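Side-chain contact in DUF917 domain-containing protein (Chromobacterium violaceum, PDB 2O3I), which is of unknown function, although its two domains resemble those of the S-methyl thiohydantoin desulfurase (S-Me-THD) family: residues 184-187 against 188-192. The protein carries 2 engineered substitutions. Numbering follows the deposited sequence.
Sequences STVV and EQMLR
Val187 and Leu191 run alongside each other, one helical turn apart, with their branches heading in the same direction. With chi1 at 165°, Val187 turns CG1 opposite its own N and toward the next turn. Val187 CG1 meets Leu191 CD1 at 3.5 Å, closer than usual for two carbons. Val186 and Met190, a selenomethionine, repeat this pairing on the adjoining side of the helix. Beyond CG the chain of Met190 is extended, and its terminal CE lies 3.6 Å from Val186 CG1. Thr185 and Gln189 cross at a slant instead. The methyl CG2 of Thr185 touches the amide oxygen OE1 of Gln189 at 3.3 Å. The amide nitrogen NE2 of Gln189 is hydrogen-bonded to Asn197 of the second subunit, which ties this side of the helix to the dimer partner. Further round, Arg192 NH2 forms a salt bridge with Glu188 OE2, 3.1 Å away, and approaches from above the carboxylate plane. The same oxygen accepts a hydrogen bond from the backbone N of Leu141, so two donors grip it. Glu188 N bonds to Ser184 O at 2.9 Å. Leu191 N bonds to Val187 O, also at 2.9 Å. Val187 and Met190 both pack on Val170 of strand 165-171, and Leu191 on Met68 of strand 61-69. Side-chain pairs at i and i+4 are typical of an alpha-helix; here helix 183-194 packs between the mixed beta-sheet and the second subunit.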
# COMPACT_ATOMS: atom_id res chain seq x y z
N SER A 184 14.15 -3.91 0.03
CA SER A 184 14.07 -2.48 -0.25
C SER A 184 13.13 -2.25 -1.43
O SER A 184 12.26 -1.37 -1.38
CB SER A 184 15.45 -1.93 -0.59
OG SER A 184 16.36 -2.14 0.47
N THR A 185 13.31 -3.04 -2.48
CA THR A 185 12.49 -2.93 -3.68
C THR A 185 11.02 -3.15 -3.32
O THR A 185 10.15 -2.38 -3.74
CB THR A 185 12.91 -3.98 -4.75
OG1 THR A 185 14.26 -3.72 -5.18
CG2 THR A 185 11.99 -3.91 -5.97
N VAL A 186 10.74 -4.19 -2.54
CA VAL A 186 9.38 -4.50 -2.13
C VAL A 186 8.76 -3.33 -1.38
O VAL A 186 7.63 -2.92 -1.65
CB VAL A 186 9.34 -5.76 -1.22
CG1 VAL A 186 7.90 -6.12 -0.90
CG2 VAL A 186 10.04 -6.93 -1.90
N VAL A 187 9.51 -2.78 -0.42
CA VAL A 187 9.03 -1.66 0.36
C VAL A 187 8.69 -0.49 -0.56
O VAL A 187 7.64 0.14 -0.42
CB VAL A 187 10.08 -1.22 1.40
CG1 VAL A 187 9.75 0.16 1.95
CG2 VAL A 187 10.12 -2.24 2.53
N GLU A 188 9.58 -0.20 -1.50
CA GLU A 188 9.35 0.90 -2.43
C GLU A 188 8.13 0.63 -3.29
O GLU A 188 7.36 1.54 -3.61
CB GLU A 188 10.58 1.09 -3.31
CG GLU A 188 10.52 2.30 -4.20
CD GLU A 188 11.74 2.41 -5.08
OE1 GLU A 188 11.95 1.50 -5.91
OE2 GLU A 188 12.49 3.39 -4.95
N GLN A 189 7.95 -0.63 -3.68
CA GLN A 189 6.81 -1.02 -4.51
C GLN A 189 5.49 -0.80 -3.79
O GLN A 189 4.46 -0.60 -4.42
CB GLN A 189 6.93 -2.49 -4.90
CG GLN A 189 7.97 -2.76 -5.96
CD GLN A 189 8.16 -4.24 -6.21
OE1 GLN A 189 8.97 -4.64 -7.04
NE2 GLN A 189 7.41 -5.07 -5.50
N MSE A 190 5.52 -0.85 -2.47
CA MSE A 190 4.31 -0.66 -1.68
C MSE A 190 4.09 0.78 -1.22
O MSE A 190 2.95 1.21 -1.04
CB MSE A 190 4.34 -1.59 -0.47
CG MSE A 190 4.38 -3.05 -0.86
SE MSE A 190 4.42 -4.20 0.67
CE MSE A 190 4.38 -5.92 -0.23
N LEU A 191 5.18 1.52 -1.04
CA LEU A 191 5.10 2.90 -0.60
C LEU A 191 4.53 3.82 -1.66
O LEU A 191 3.63 4.61 -1.39
CB LEU A 191 6.48 3.40 -0.17
CG LEU A 191 7.14 2.77 1.06
CD1 LEU A 191 8.54 3.31 1.20
CD2 LEU A 191 6.33 3.08 2.30
N ARG A 192 5.06 3.72 -2.88
CA ARG A 192 4.61 4.59 -3.96
C ARG A 192 3.11 4.55 -4.27
O ARG A 192 2.50 5.59 -4.50
CB ARG A 192 5.44 4.31 -5.22
CG ARG A 192 6.93 4.66 -5.05
CD ARG A 192 7.71 4.51 -6.35
NE ARG A 192 9.15 4.73 -6.18
CZ ARG A 192 9.71 5.91 -5.93
NH1 ARG A 192 8.97 7.00 -5.81
NH2 ARG A 192 11.02 5.99 -5.78